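Yersinopine dehydrogenase (Yersinia pestis, PDB 6C4M) catalyses the NADPH-dependent reductive condensation of pyruvate with an amino-acid-derived intermediate, the last step in making the metallophore yersinopine. Local coordinates at residues A[26-31]-A[50-55]. Numbering follows the deposited sequence.
Sequences LILGAG and GLYNRP. With NAP (NADP nicotinamide-adenine-dinucleotide phosphate), chain B.
I27 lies at the middle of strand 26-28, which pairs in parallel with strand 50-52, the strand axes 4.4 Å apart: I27 N donates to G50 O, Y52 N to I27 O (2.9 Å) and G29 N to Y52 O. On one face of the sheet, L26 lays CD1 over the backbone of G50, 3.4 Å from G50 C, where the glycine leaves the space to it; further along, L28 CD2 meets Y52 CB at 3.6 Å. On the other face, L51 CD1 reaches I27 CB and A30 CB, each at 3.9 Å, because its CG lies anti to the backbone N (chi1 -171°).

Past the strand ends the contact becomes a nucleotide site. N53 OD1 accepts from A30 N at 3.2 Å and from the ribose hydroxyl O3B of NADP, to which A30 N also donates; K58 adds a further bond to OD1. At the amide's other end, ND2 bonds to R54 O, from within the plane of that carbonyl and on a lone pair, and to phosphate oxygen O3X; bonds at both ends fix the amide's rotation. R54 spreads its guanidinium over adenine N3A, while NH2 holds O1X at 2.8 Å and NE holds O2B. Glycines at 29 and 31 leave room for the cofactor, in keeping with a GxGxxA motif of Rossmann type. This is the first beta-alpha-beta unit of a Rossmann-type fold, with the 2'-phosphate of NADP read just beyond its second strand.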
ATOM      1  N   LEU A  26       8.616  34.097 -28.783  1.00 31.67           N
ATOM      2  CA  LEU A  26       8.010  33.074 -29.634  1.00 31.11           C
ATOM      3  C   LEU A  26       7.973  31.760 -28.855  1.00 28.38           C
ATOM      4  O   LEU A  26       9.021  31.201 -28.506  1.00 29.56           O
ATOM      5  CB  LEU A  26       8.770  32.932 -30.955  1.00 27.49           C
ATOM      6  CG  LEU A  26       8.338  31.722 -31.816  1.00 31.50           C
ATOM      7  CD1 LEU A  26       6.820  31.723 -32.032  1.00 29.98           C
ATOM      8  CD2 LEU A  26       9.065  31.682 -33.173  1.00 29.17           C
ATOM      9  N   ILE A  27       6.765  31.279 -28.565  1.00 28.49           N
ATOM     10  CA  ILE A  27       6.578  30.014 -27.849  1.00 28.91           C
ATOM     11  C   ILE A  27       6.454  28.880 -28.870  1.00 30.81           C
ATOM     12  O   ILE A  27       5.496  28.848 -29.655  1.00 29.03           O
ATOM     13  CB  ILE A  27       5.336  30.061 -26.944  1.00 28.26           C
ATOM     14  CG1 ILE A  27       5.462  31.207 -25.915  1.00 30.27           C
ATOM     15  CG2 ILE A  27       5.120  28.700 -26.213  1.00 32.50           C
ATOM     16  CD1 ILE A  27       4.264  31.389 -25.056  1.00 32.49           C
ATOM     17  N   LEU A  28       7.385  27.916 -28.830  1.00 30.04           N
ATOM     18  CA  LEU A  28       7.376  26.789 -29.773  1.00 32.88           C
ATOM     19  C   LEU A  28       6.675  25.600 -29.128  1.00 29.48           C
ATOM     20  O   LEU A  28       7.224  24.931 -28.239  1.00 25.51           O
ATOM     21  CB  LEU A  28       8.780  26.396 -30.207  1.00 28.08           C
ATOM     22  CG  LEU A  28       9.569  27.515 -30.891  1.00 27.91           C
ATOM     23  CD1 LEU A  28      10.961  27.003 -31.210  1.00 34.30           C
ATOM     24  CD2 LEU A  28       8.890  28.041 -32.190  1.00 30.14           C
ATOM     25  N   GLY A  29       5.471  25.326 -29.602  1.00 29.99           N
ATOM     26  CA  GLY A  29       4.669  24.253 -29.074  1.00 31.20           C
ATOM     27  C   GLY A  29       3.505  24.874 -28.342  1.00 35.06           C
ATOM     28  O   GLY A  29       3.704  25.798 -27.545  1.00 35.91           O
ATOM     29  N   ALA A  30       2.292  24.414 -28.647  1.00 33.79           N
ATOM     30  CA  ALA A  30       1.069  24.989 -28.114  1.00 33.97           C
ATOM     31  C   ALA A  30       0.226  23.933 -27.408  1.00 35.85           C
ATOM     32  O   ALA A  30      -0.977  23.813 -27.666  1.00 36.28           O
ATOM     33  CB  ALA A  30       0.268  25.641 -29.240  1.00 36.58           C
ATOM     34  N   GLY A  31       0.855  23.150 -26.534  1.00 33.90           N
ATOM     35  CA  GLY A  31       0.129  22.365 -25.561  1.00 36.11           C
ATOM     36  C   GLY A  31      -0.487  23.258 -24.490  1.00 36.53           C
ATOM     37  O   GLY A  31      -0.288  24.482 -24.468  1.00 34.62           O
ATOM     38  N   GLY A  50       4.428  35.321 -29.967  1.00 33.60           N
ATOM     39  CA  GLY A  50       4.235  34.384 -31.059  1.00 35.92           C
ATOM     40  C   GLY A  50       4.008  32.970 -30.559  1.00 31.12           C
ATOM     41  O   GLY A  50       4.369  32.645 -29.423  1.00 29.56           O
ATOM     42  N   LEU A  51       3.409  32.124 -31.397  1.00 29.66           N
ATOM     43  CA  LEU A  51       3.052  30.768 -31.013  1.00 30.74           C
ATOM     44  C   LEU A  51       3.252  29.867 -32.218  1.00 30.48           C
ATOM     45  O   LEU A  51       2.836  30.227 -33.316  1.00 32.72           O
ATOM     46  CB  LEU A  51       1.597  30.697 -30.531  1.00 34.43           C
ATOM     47  CG  LEU A  51       1.117  29.397 -29.902  1.00 34.93           C
ATOM     48  CD1 LEU A  51       1.951  29.070 -28.684  1.00 38.05           C
ATOM     49  CD2 LEU A  51      -0.350  29.519 -29.517  1.00 37.92           C
ATOM     50  N   TYR A  52       3.890  28.712 -32.010  1.00 31.20           N
ATOM     51  CA  TYR A  52       4.056  27.693 -33.038  1.00 33.67           C
ATOM     52  C   TYR A  52       3.374  26.410 -32.580  1.00 33.86           C
ATOM     53  O   TYR A  52       3.436  26.054 -31.397  1.00 29.37           O
ATOM     54  CB  TYR A  52       5.528  27.393 -33.326  1.00 30.32           C
ATOM     55  CG  TYR A  52       5.731  26.034 -34.001  1.00 30.02           C
ATOM     56  CD1 TYR A  52       5.577  25.875 -35.383  1.00 32.40           C
ATOM     57  CD2 TYR A  52       6.060  24.920 -33.255  1.00 32.94           C
ATOM     58  CE1 TYR A  52       5.745  24.640 -35.995  1.00 31.20           C
ATOM     59  CE2 TYR A  52       6.217  23.678 -33.844  1.00 28.69           C
ATOM     60  CZ  TYR A  52       6.076  23.552 -35.220  1.00 36.52           C
ATOM     61  OH  TYR A  52       6.226  22.336 -35.797  1.00 34.87           O
ATOM     62  N   ASN A  53       2.723  25.730 -33.520  1.00 34.19           N
ATOM     63  CA  ASN A  53       2.307  24.347 -33.317  1.00 30.79           C
ATOM     64  C   ASN A  53       2.356  23.618 -34.645  1.00 31.71           C
ATOM     65  O   ASN A  53       1.950  24.157 -35.678  1.00 29.52           O
ATOM     66  CB  ASN A  53       0.895  24.248 -32.739  1.00 36.85           C
ATOM     67  CG  ASN A  53       0.638  22.911 -32.053  1.00 33.68           C
ATOM     68  OD1 ASN A  53       0.664  22.825 -30.828  1.00 34.88           O
ATOM     69  ND2 ASN A  53       0.380  21.862 -32.843  1.00 31.03           N
ATOM     70  N   ARG A  54       2.859  22.394 -34.606  1.00 35.04           N
ATOM     71  CA  ARG A  54       2.915  21.568 -35.799  1.00 33.61           C
ATOM     72  C   ARG A  54       1.509  21.394 -36.368  1.00 36.43           C
ATOM     73  O   ARG A  54       0.516  21.449 -35.625  1.00 35.19           O
ATOM     74  CB  ARG A  54       3.498  20.194 -35.463  1.00 32.74           C
ATOM     75  CG  ARG A  54       2.622  19.429 -34.497  1.00 32.55           C
ATOM     76  CD  ARG A  54       3.108  17.993 -34.236  1.00 34.87           C
ATOM     77  NE  ARG A  54       2.371  17.383 -33.121  1.00 43.95           N
ATOM     78  CZ  ARG A  54       2.315  16.069 -32.896  1.00 43.10           C
ATOM     79  NH1 ARG A  54       2.953  15.230 -33.703  1.00 40.38           N
ATOM     80  NH2 ARG A  54       1.621  15.597 -31.867  1.00 33.72           N
ATOM     81  N   PRO A  55       1.400  21.111 -37.688  1.00 41.15           N
ATOM     82  CA  PRO A  55       0.095  20.960 -38.349  1.00 37.56           C
ATOM     83  C   PRO A  55      -0.594  19.618 -38.098  1.00 42.23           C
ATOM     84  O   PRO A  55      -1.088  18.968 -39.016  1.00 40.65           O
ATOM     85  CB  PRO A  55       0.440  21.169 -39.828  1.00 45.16           C
ATOM     86  CG  PRO A  55       1.873  20.783 -39.961  1.00 40.30           C
ATOM     87  CD  PRO A  55       2.522  21.116 -38.645  1.00 38.49           C
TER
HETATM   88  PA  NAP B 501       2.349  18.439 -24.847  1.00 40.99           P
HETATM   89  O1A NAP B 501       3.604  18.089 -24.147  1.00 47.08           O
HETATM   90  O2A NAP B 501       1.358  17.247 -24.900  1.00 49.63           O
HETATM   91  O5B NAP B 501       2.748  18.930 -26.364  1.00 36.38           O
HETATM   92  C5B NAP B 501       3.326  20.253 -26.434  1.00 36.76           C
HETATM   93  C4B NAP B 501       3.582  20.568 -27.920  1.00 39.24           C
HETATM   94  O4B NAP B 501       4.548  19.466 -28.446  1.00 37.63           O
HETATM   95  C3B NAP B 501       2.509  20.493 -28.621  1.00 37.80           C
HETATM   96  O3B NAP B 501       2.514  21.493 -29.689  1.00 34.87           O
HETATM   97  C2B NAP B 501       2.545  19.005 -29.321  1.00 35.36           C
HETATM   98  O2B NAP B 501       1.780  19.020 -30.577  1.00 38.28           O
HETATM   99  C1B NAP B 501       3.781  18.767 -29.574  1.00 37.53           C
HETATM  100  N9A NAP B 501       4.000  17.341 -29.328  1.00 36.71           N
HETATM  101  C8A NAP B 501       3.681  16.481 -28.347  1.00 35.35           C
HETATM  102  N7A NAP B 501       4.160  15.295 -28.749  1.00 35.54           N
HETATM  103  C5A NAP B 501       4.762  15.457 -29.969  1.00 37.87           C
HETATM  104  C6A NAP B 501       5.392  14.513 -30.740  1.00 39.24           C
HETATM  105  N6A NAP B 501       5.649  13.077 -30.622  1.00 39.44           N
HETATM  106  N1A NAP B 501       5.928  14.877 -31.920  1.00 40.16           N
HETATM  107  C2A NAP B 501       5.855  16.185 -32.339  1.00 39.74           C
HETATM  108  N3A NAP B 501       5.227  17.119 -31.568  1.00 39.37           N
HETATM  109  C4A NAP B 501       4.678  16.737 -30.359  1.00 37.37           C
HETATM  110  O3  NAP B 501       1.642  19.687 -24.017  1.00 47.03           O
HETATM  111  PN  NAP B 501       2.020  20.353 -22.593  1.00 41.30           P
HETATM  112  O1N NAP B 501       1.697  21.772 -22.759  1.00 42.54           O
HETATM  113  O2N NAP B 501       1.120  19.638 -21.555  1.00 39.81           O
HETATM  114  O5D NAP B 501       3.595  20.133 -22.088  1.00 43.31           O
HETATM  115  C5D NAP B 501       4.603  21.153 -22.319  1.00 43.10           C
HETATM  116  C4D NAP B 501       5.911  20.619 -21.701  1.00 41.94           C
HETATM  117  O4D NAP B 501       5.726  20.437 -20.125  1.00 37.80           O
HETATM  118  C3D NAP B 501       6.276  19.433 -22.141  1.00 44.95           C
HETATM  119  O3D NAP B 501       7.779  19.388 -22.002  1.00 47.24           O
HETATM  120  C2D NAP B 501       5.724  18.399 -21.152  1.00 47.80           C
HETATM  121  O2D NAP B 501       6.578  17.355 -21.101  1.00 45.56           O
HETATM  122  C1D NAP B 501       5.823  19.171 -19.822  1.00 44.57           C
HETATM  123  N1N NAP B 501       4.769  18.846 -18.829  1.00 44.62           N
HETATM  124  C2N NAP B 501       3.577  19.481 -18.812  1.00 41.43           C
HETATM  125  C3N NAP B 501       2.633  19.142 -17.816  1.00 45.94           C
HETATM  126  C7N NAP B 501       1.255  19.837 -17.764  1.00 43.32           C
HETATM  127  O7N NAP B 501       0.666  19.947 -16.763  1.00 49.85           O
HETATM  128  N7N NAP B 501       0.726  20.345 -19.001  1.00 38.15           N
HETATM  129  C4N NAP B 501       2.915  18.180 -16.888  1.00 48.05           C
HETATM  130  C5N NAP B 501       4.100  17.551 -16.914  1.00 50.45           C
HETATM  131  C6N NAP B 501       5.047  17.888 -17.888  1.00 48.80           C
HETATM  132  P2B NAP B 501       0.100  18.765 -30.546  1.00 42.89           P
HETATM  133  O1X NAP B 501      -0.118  17.270 -30.463  1.00 43.55           O
HETATM  134  O2X NAP B 501      -0.500  19.426 -29.351  1.00 37.57           O
HETATM  135  O3X NAP B 501      -0.487  19.272 -31.843  1.00 40.43           O